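Local atomic coordinates of acetyl transferase (Salmonella typhimurium, PDB entry 1Z9U), a protein that probably transfers an acetyl group from acetyl-coenzyme A to the N-terminal serine of ribosomal protein L7/L12, as a member of the GNAT family. Residues R129-C134 with V169-R174; W34-L39 with Y161-Y166; E77-L82 with Y98-S103. All coordinates share one frame; numbering follows the deposited sequence.

Contact 1 (R129-C134 with V169-R174); sequences RFVIKC and VNMYAR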
# COMPACT_ATOMS: atom_id res chain seq x y z
N ARG B 129 10.96 1.37 9.51
CA ARG B 129 10.82 0.32 8.51
C ARG B 129 10.83 0.96 7.12
O ARG B 129 9.98 1.77 6.80
CB ARG B 129 9.53 -0.49 8.75
CG ARG B 129 9.20 -1.48 7.64
CD ARG B 129 7.97 -2.39 7.92
NE ARG B 129 7.55 -2.98 6.65
CZ ARG B 129 8.04 -4.11 6.13
NH1 ARG B 129 8.93 -4.84 6.79
NH2 ARG B 129 7.62 -4.52 4.94
N PHE B 130 11.82 0.59 6.33
CA PHE B 130 12.02 1.17 4.99
C PHE B 130 11.85 0.08 3.96
O PHE B 130 12.40 -1.02 4.10
CB PHE B 130 13.41 1.83 4.88
CG PHE B 130 13.66 2.89 5.93
CD1 PHE B 130 13.31 4.21 5.69
CD2 PHE B 130 14.24 2.56 7.15
CE1 PHE B 130 13.53 5.19 6.65
CE2 PHE B 130 14.47 3.53 8.13
CZ PHE B 130 14.11 4.85 7.88
N VAL B 131 11.06 0.37 2.94
CA VAL B 131 10.62 -0.64 1.99
C VAL B 131 10.95 -0.19 0.58
O VAL B 131 10.71 0.97 0.22
CB VAL B 131 9.09 -0.88 2.09
CG1 VAL B 131 8.64 -2.03 1.18
CG2 VAL B 131 8.65 -1.13 3.53
N ILE B 132 11.52 -1.10 -0.19
CA ILE B 132 11.69 -0.90 -1.62
C ILE B 132 10.86 -1.96 -2.35
O ILE B 132 11.03 -3.16 -2.14
CB ILE B 132 13.18 -0.99 -2.06
CG1 ILE B 132 13.96 0.21 -1.52
CG2 ILE B 132 13.28 -1.08 -3.59
CD1 ILE B 132 15.47 0.14 -1.80
N LYS B 133 9.95 -1.49 -3.21
CA LYS B 133 9.27 -2.36 -4.17
C LYS B 133 9.82 -2.07 -5.56
O LYS B 133 9.80 -0.93 -6.02
CB LYS B 133 7.76 -2.11 -4.16
CG LYS B 133 7.07 -2.57 -2.89
CD LYS B 133 5.75 -1.84 -2.66
CE LYS B 133 4.66 -2.32 -3.58
NZ LYS B 133 3.33 -1.71 -3.26
N CYS B 134 10.33 -3.10 -6.22
CA CYS B 134 10.77 -2.92 -7.59
C CYS B 134 10.46 -4.13 -8.45
O CYS B 134 10.34 -5.26 -7.94
CB CYS B 134 12.27 -2.58 -7.63
SG CYS B 134 13.31 -3.88 -6.97
N VAL B 169 6.65 -7.93 -8.81
CA VAL B 169 7.53 -7.04 -8.07
C VAL B 169 8.04 -7.65 -6.77
O VAL B 169 7.29 -8.26 -6.01
CB VAL B 169 6.95 -5.57 -7.89
CG1 VAL B 169 5.70 -5.33 -8.74
CG2 VAL B 169 6.76 -5.18 -6.44
N ASN B 170 9.34 -7.50 -6.55
CA ASN B 170 9.99 -7.88 -5.31
C ASN B 170 9.77 -6.81 -4.25
O ASN B 170 9.80 -5.62 -4.55
CB ASN B 170 11.50 -8.02 -5.54
CG ASN B 170 11.87 -9.33 -6.21
OD1 ASN B 170 11.15 -10.32 -6.09
ND2 ASN B 170 13.00 -9.34 -6.88
N MET B 171 9.54 -7.25 -3.02
CA MET B 171 9.43 -6.34 -1.90
C MET B 171 10.60 -6.57 -0.97
O MET B 171 10.83 -7.69 -0.51
CB MET B 171 8.10 -6.53 -1.13
CG MET B 171 8.03 -5.67 0.17
SD MET B 171 6.49 -5.84 1.17
CE MET B 171 5.41 -4.75 0.24
N TYR B 172 11.35 -5.50 -0.71
CA TYR B 172 12.50 -5.54 0.18
C TYR B 172 12.22 -4.64 1.37
O TYR B 172 11.56 -3.62 1.23
CB TYR B 172 13.73 -5.00 -0.54
CG TYR B 172 14.28 -5.83 -1.67
CD1 TYR B 172 15.23 -6.82 -1.43
CD2 TYR B 172 13.89 -5.58 -3.01
CE1 TYR B 172 15.77 -7.58 -2.45
CE2 TYR B 172 14.44 -6.33 -4.05
CZ TYR B 172 15.37 -7.34 -3.77
OH TYR B 172 15.94 -8.10 -4.78
N ALA B 173 12.75 -5.00 2.53
CA ALA B 173 12.64 -4.14 3.69
C ALA B 173 13.90 -4.10 4.52
O ALA B 173 14.69 -5.05 4.52
CB ALA B 173 11.47 -4.55 4.58
N ARG B 174 14.04 -3.00 5.26
CA ARG B 174 15.08 -2.83 6.25
C ARG B 174 14.50 -2.18 7.51
O ARG B 174 13.83 -1.15 7.42
CB ARG B 174 16.20 -1.97 5.67
CG ARG B 174 17.37 -1.86 6.63
CD ARG B 174 18.52 -1.12 6.03
NE ARG B 174 19.62 -1.03 6.99
CZ ARG B 174 20.71 -0.30 6.82
NH1 ARG B 174 20.87 0.42 5.71
NH2 ARG B 174 21.65 -0.29 7.75

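Contact 2 (W34-L39 with Y161-Y166); sequences WLQQSL and YLNGDY. With SO4 (sulfate ion), chain I; SO4 (sulfate ion), chain J.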
# COMPACT_ATOMS: atom_id res chain seq x y z
N TRP B 34 14.39 5.66 -20.55
CA TRP B 34 14.40 4.63 -19.50
C TRP B 34 13.46 4.86 -18.30
O TRP B 34 13.04 3.90 -17.63
CB TRP B 34 15.83 4.34 -19.04
CG TRP B 34 16.39 5.47 -18.33
CD1 TRP B 34 17.02 6.54 -18.86
CD2 TRP B 34 16.35 5.67 -16.91
NE1 TRP B 34 17.39 7.40 -17.87
CE2 TRP B 34 17.00 6.89 -16.66
CE3 TRP B 34 15.84 4.93 -15.83
CZ2 TRP B 34 17.15 7.41 -15.37
CZ3 TRP B 34 15.99 5.44 -14.54
CH2 TRP B 34 16.65 6.67 -14.33
N LEU B 35 13.11 6.12 -18.03
CA LEU B 35 12.04 6.41 -17.05
C LEU B 35 10.71 5.74 -17.41
O LEU B 35 9.86 5.50 -16.54
CB LEU B 35 11.84 7.92 -16.88
CG LEU B 35 12.25 8.65 -15.59
CD1 LEU B 35 13.29 7.90 -14.75
CD2 LEU B 35 12.72 10.06 -15.90
N GLN B 36 10.55 5.43 -18.69
CA GLN B 36 9.35 4.78 -19.21
C GLN B 36 9.12 3.39 -18.60
O GLN B 36 7.97 2.97 -18.43
CB GLN B 36 9.42 4.70 -20.74
CG GLN B 36 8.06 4.76 -21.45
CD GLN B 36 7.40 6.14 -21.41
OE1 GLN B 36 7.83 7.04 -20.68
NE2 GLN B 36 6.34 6.29 -22.19
N GLN B 37 10.21 2.70 -18.27
CA GLN B 37 10.14 1.40 -17.59
C GLN B 37 10.07 1.49 -16.05
O GLN B 37 9.85 0.48 -15.38
CB GLN B 37 11.32 0.53 -18.00
CG GLN B 37 11.09 -0.20 -19.31
CD GLN B 37 12.10 -1.30 -19.56
OE1 GLN B 37 11.75 -2.49 -19.56
NE2 GLN B 37 13.37 -0.92 -19.77
N SER B 38 10.25 2.69 -15.51
CA SER B 38 10.39 2.87 -14.07
C SER B 38 9.02 2.91 -13.40
O SER B 38 8.06 3.43 -13.96
CB SER B 38 11.18 4.15 -13.76
OG SER B 38 11.49 4.25 -12.37
N LEU B 39 8.94 2.36 -12.19
CA LEU B 39 7.77 2.56 -11.33
C LEU B 39 7.79 3.91 -10.60
O LEU B 39 6.78 4.32 -10.05
CB LEU B 39 7.64 1.42 -10.29
CG LEU B 39 7.55 -0.04 -10.74
CD1 LEU B 39 7.48 -0.97 -9.54
CD2 LEU B 39 6.37 -0.28 -11.67
N TYR B 161 0.90 -2.62 -13.06
CA TYR B 161 0.59 -2.47 -14.48
C TYR B 161 1.45 -1.35 -15.06
O TYR B 161 1.45 -0.22 -14.56
CB TYR B 161 -0.89 -2.16 -14.70
CG TYR B 161 -1.32 -2.20 -16.15
CD1 TYR B 161 -1.57 -3.42 -16.78
CD2 TYR B 161 -1.47 -1.03 -16.90
CE1 TYR B 161 -1.96 -3.48 -18.11
CE2 TYR B 161 -1.86 -1.08 -18.25
CZ TYR B 161 -2.11 -2.31 -18.84
OH TYR B 161 -2.49 -2.40 -20.16
N LEU B 162 2.22 -1.70 -16.08
CA LEU B 162 3.02 -0.72 -16.79
C LEU B 162 3.20 -1.18 -18.23
O LEU B 162 3.43 -2.36 -18.50
CB LEU B 162 4.38 -0.49 -16.09
CG LEU B 162 5.18 0.75 -16.51
CD1 LEU B 162 4.64 2.03 -15.87
CD2 LEU B 162 6.65 0.58 -16.19
N ASN B 163 3.06 -0.23 -19.15
CA ASN B 163 3.24 -0.48 -20.58
C ASN B 163 2.54 -1.73 -21.09
O ASN B 163 3.17 -2.63 -21.64
CB ASN B 163 4.74 -0.48 -20.92
CG ASN B 163 5.40 0.83 -20.57
OD1 ASN B 163 4.85 1.90 -20.84
ND2 ASN B 163 6.58 0.76 -19.95
N GLY B 164 1.23 -1.79 -20.87
CA GLY B 164 0.39 -2.86 -21.41
C GLY B 164 0.43 -4.22 -20.73
O GLY B 164 -0.17 -5.18 -21.24
N ASP B 165 1.11 -4.33 -19.59
CA ASP B 165 1.28 -5.64 -18.95
C ASP B 165 1.39 -5.56 -17.43
O ASP B 165 1.72 -4.51 -16.89
CB ASP B 165 2.50 -6.36 -19.52
CG ASP B 165 2.28 -7.85 -19.69
OD1 ASP B 165 1.43 -8.43 -18.96
OD2 ASP B 165 2.94 -8.44 -20.57
N TYR B 166 1.10 -6.68 -16.75
CA TYR B 166 1.19 -6.77 -15.27
C TYR B 166 2.52 -7.41 -14.87
O TYR B 166 2.90 -8.45 -15.42
CB TYR B 166 -0.01 -7.52 -14.68
CG TYR B 166 -1.32 -6.85 -14.97
CD1 TYR B 166 -1.79 -5.82 -14.16
CD2 TYR B 166 -2.08 -7.21 -16.08
CE1 TYR B 166 -3.00 -5.18 -14.43
CE2 TYR B 166 -3.29 -6.58 -16.37
CZ TYR B 166 -3.74 -5.56 -15.54
OH TYR B 166 -4.92 -4.92 -15.82
S SO4 I . 8.21 -2.60 -20.28
O1 SO4 I . 8.99 -1.65 -21.08
O2 SO4 I . 7.15 -3.15 -21.12
O3 SO4 I . 9.07 -3.68 -19.81
O4 SO4 I . 7.62 -1.91 -19.14
S SO4 J . 11.44 0.03 -10.31
O1 SO4 J . 12.77 0.39 -9.80
O2 SO4 J . 11.43 -1.35 -10.80
O3 SO4 J . 10.50 0.21 -9.20
O4 SO4 J . 11.08 0.94 -11.38
O HOH W 1 5.78 3.11 -23.15

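Contact 3 (E77-L82 with Y98-S103); sequences EMAGVL and YWLDES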
# COMPACT_ATOMS: atom_id res chain seq x y z
N GLU B 77 24.34 20.79 -8.87
CA GLU B 77 23.58 20.35 -10.04
C GLU B 77 22.53 19.29 -9.64
O GLU B 77 22.84 18.36 -8.89
CB GLU B 77 24.53 19.82 -11.12
CG GLU B 77 23.83 19.31 -12.38
CD GLU B 77 24.79 18.91 -13.51
OE1 GLU B 77 26.03 19.04 -13.34
OE2 GLU B 77 24.30 18.47 -14.58
N MET B 78 21.30 19.44 -10.14
CA MET B 78 20.22 18.50 -9.85
C MET B 78 20.48 17.15 -10.54
O MET B 78 20.60 17.10 -11.78
CB MET B 78 18.86 19.07 -10.29
CG MET B 78 17.66 18.25 -9.82
SD MET B 78 16.08 18.89 -10.39
CE MET B 78 15.99 18.10 -11.95
N ALA B 79 20.58 16.09 -9.74
CA ALA B 79 21.06 14.78 -10.21
C ALA B 79 19.97 13.73 -10.31
O ALA B 79 20.09 12.77 -11.08
CB ALA B 79 22.19 14.29 -9.32
N GLY B 80 18.92 13.91 -9.52
CA GLY B 80 17.83 12.94 -9.45
C GLY B 80 16.87 13.23 -8.31
O GLY B 80 16.90 14.32 -7.72
N VAL B 81 16.03 12.25 -8.00
CA VAL B 81 14.95 12.39 -7.02
C VAL B 81 15.02 11.21 -6.06
O VAL B 81 15.21 10.08 -6.48
CB VAL B 81 13.55 12.39 -7.70
CG1 VAL B 81 12.43 12.60 -6.67
CG2 VAL B 81 13.46 13.47 -8.77
N LEU B 82 14.88 11.49 -4.76
CA LEU B 82 14.76 10.43 -3.77
C LEU B 82 13.55 10.71 -2.90
O LEU B 82 13.44 11.78 -2.27
CB LEU B 82 16.04 10.30 -2.92
CG LEU B 82 16.04 9.41 -1.67
CD1 LEU B 82 15.52 7.98 -1.98
CD2 LEU B 82 17.42 9.36 -1.05
N TYR B 98 12.98 6.34 -6.18
CA TYR B 98 14.10 7.18 -6.60
C TYR B 98 14.37 7.01 -8.08
O TYR B 98 13.99 6.01 -8.68
CB TYR B 98 15.38 6.84 -5.81
CG TYR B 98 15.91 5.45 -6.10
CD1 TYR B 98 16.78 5.22 -7.17
CD2 TYR B 98 15.53 4.36 -5.32
CE1 TYR B 98 17.24 3.95 -7.45
CE2 TYR B 98 16.00 3.08 -5.59
CZ TYR B 98 16.86 2.89 -6.65
OH TYR B 98 17.33 1.64 -6.94
N TRP B 99 15.06 7.99 -8.67
CA TRP B 99 15.75 7.77 -9.95
C TRP B 99 16.88 8.77 -10.09
O TRP B 99 16.83 9.83 -9.47
CB TRP B 99 14.78 7.86 -11.13
CG TRP B 99 14.04 9.15 -11.20
CD1 TRP B 99 12.90 9.48 -10.53
CD2 TRP B 99 14.38 10.29 -11.99
NE1 TRP B 99 12.50 10.75 -10.85
CE2 TRP B 99 13.40 11.28 -11.75
CE3 TRP B 99 15.42 10.58 -12.89
CZ2 TRP B 99 13.42 12.53 -12.37
CZ3 TRP B 99 15.45 11.83 -13.50
CH2 TRP B 99 14.46 12.79 -13.23
N LEU B 100 17.90 8.42 -10.87
CA LEU B 100 18.99 9.34 -11.18
C LEU B 100 19.08 9.59 -12.68
O LEU B 100 18.84 8.70 -13.49
CB LEU B 100 20.35 8.79 -10.73
CG LEU B 100 20.80 8.85 -9.27
CD1 LEU B 100 22.16 8.17 -9.14
CD2 LEU B 100 20.84 10.29 -8.70
N ASP B 101 19.45 10.82 -13.02
CA ASP B 101 19.83 11.17 -14.37
C ASP B 101 20.97 10.23 -14.81
O ASP B 101 21.87 9.92 -14.02
CB ASP B 101 20.25 12.64 -14.39
CG ASP B 101 20.92 13.05 -15.69
OD1 ASP B 101 20.23 13.21 -16.71
OD2 ASP B 101 22.15 13.24 -15.67
N GLU B 102 20.90 9.77 -16.05
CA GLU B 102 21.85 8.81 -16.62
C GLU B 102 23.33 9.13 -16.38
O GLU B 102 24.14 8.22 -16.20
CB GLU B 102 21.61 8.66 -18.13
CG GLU B 102 20.51 7.68 -18.50
CD GLU B 102 20.22 7.67 -20.02
OE1 GLU B 102 20.54 6.65 -20.68
OE2 GLU B 102 19.70 8.69 -20.54
N SER B 103 23.67 10.41 -16.37
CA SER B 103 25.06 10.85 -16.25
C SER B 103 25.57 10.84 -14.80
O SER B 103 26.76 11.04 -14.55
CB SER B 103 25.26 12.23 -16.88
OG SER B 103 24.79 13.26 -16.03

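Contact 1 (R129-C134 with V169-R174)
Phe130, Ile132 and Cys134 pair with Arg174, Tyr172 and Asn170 through six backbone hydrogen bonds, two for each pair. Phe130 O accepts from Arg174 N at 2.8 Å, and Ile132 O accepts from Tyr172 N at 2.8 Å. With Cys134 SG between the backbone N and the carbonyl carbon (chi1 62°), the sulfur reaches the edge of the Tyr172 ring, 4.0 Å from CE2. The Tyr172 ring also turns its edge, in plane, to Ile132 O. The other face holds Val131, Lys133, Met171 and Ala173. There Val131 CG1 packs on Met171 CG at 3.8 Å. Lys133 and Met171 run side by side in the same direction, with Lys133 CD 4.1 Å from Met171 CE. The extended Arg129 chain reaches across to strand 165-175, and its NH1 lies 3.4 Å from Ala173 CB. Strands 129-135 and 165-175 are antiparallel neighbours in the mixed sheet of the GNAT fold. Cys134 is bound covalently to CoA in another structure of this protein; no CoA is bound here. Further out, Asn142 OD1 accepts from both Tyr172 OH and Asn170 ND2, which ties the Cys134 face to helix 139-147. Arg129 NH2 makes a salt bridge with Glu153, and Met156 of the second subunit packs on Arg129 and Met171.

Contact 2 (W34-L39 with Y161-Y166)
Asn163 ND2 is gripped by two acceptors, Gln36 O of the opposite segment and O4 of a sulfate ion (chain I). The bond from Asn163 ND2 to Gln36 O is 3.0 Å long. The acceptor lies near the amide plane of Asn163, but the donor stands well above the carbonyl plane of Gln36. The bond from Asn163 ND2 to sulfate O4 is also 3.0 Å and nearly straight, at 171°. At the oxygen of the same amide, a water donates to Asn163 OD1 and takes a weak bond from Gln36 NE2. The Leu162 CD2 methyl lies against two backbone carbonyl oxygens, 3.3 Å from Gln37 O and close to Gln36 O. Leu162 to Asp165 form a type I' turn, the tip of the hairpin of strands 151-162 and 165-175. Leu35 to Ser38 form a type I turn. Beyond that turn, Leu39 N donates to O4 of a second sulfate (chain J) at 2.7 Å. Ser38 is a CoA-binding residue, and its OG bonds that same O4 only weakly; its firmer partner is Asp40 N. Ser141 OG and Arg135 N also bind this second sulfate.

Contact 3 (E77-L82 with Y98-S103)
Three backbone hydrogen bonds join Ala79 and Val81 to Trp99 and Asp101. Asp101 N donates to Ala79 O at 2.8 Å. Val81 N donates to Trp99 O at 2.9 Å, and Trp99 N returns a bond to Val81 O. They lace the beta hairpin of strands 77-88 and 93-100, in the middle of the GNAT sheet. Val81 and Trp99 form its hydrogen-bonded pair here, and Gly80-Leu100 and Leu82-Tyr98 flank it as non-hydrogen-bonded pairs. Just past the strand, Asp101 OD2 accepts from Ser103 N, an Asx turn, and from Ser103 OG at 2.7 Å. This fixes the carboxylate where the chain leaves the sheet. Gly80 CA makes a CA-H...O contact with Trp99 O at 3.3 Å. On the face shared by Leu82, Tyr98 and Leu100, helix 109-123 covers the hairpin, and its Met110 packs on both Tyr98 and Leu100. Tyr98, Leu100 and Met110 are all CoA-binding residues. Leu82 CD1 rests on Tyr98 CB at 4.0 Å, while the Tyr98 ring itself leads away from strand 77-88. On the reverse face, with CG between the backbone N and the carbonyl carbon (chi1 57°), the Trp99 indole lies close to strand 77-88. Val81 CG2 meets the indole obliquely, 3.6 Å from Trp99 NE1.

Overall arrangement
Contacts 1 and 3 lie within one mixed beta sheet; contact 2 joins a hairpin tip of that sheet to segment 34-39. Strands 93-100 and 129-135 are parallel neighbours and connect contacts 3 and 1, whose centres are about 20 Å apart. The centre of contact 2 is about 18 Å from that of contact 1 and about 19 Å from that of contact 3. Its Leu39 packs on Cys134, and its Trp34 and Leu35 pack on Trp99. Along the chain contact 3 is complete before contact 1 begins, and both its segments fall between those of contact 2. Contacts 1 and 2 interleave and share strand 165-175. Each contact contributes CoA-binding residues: Cys134, Ser38, and Tyr98 with Leu100.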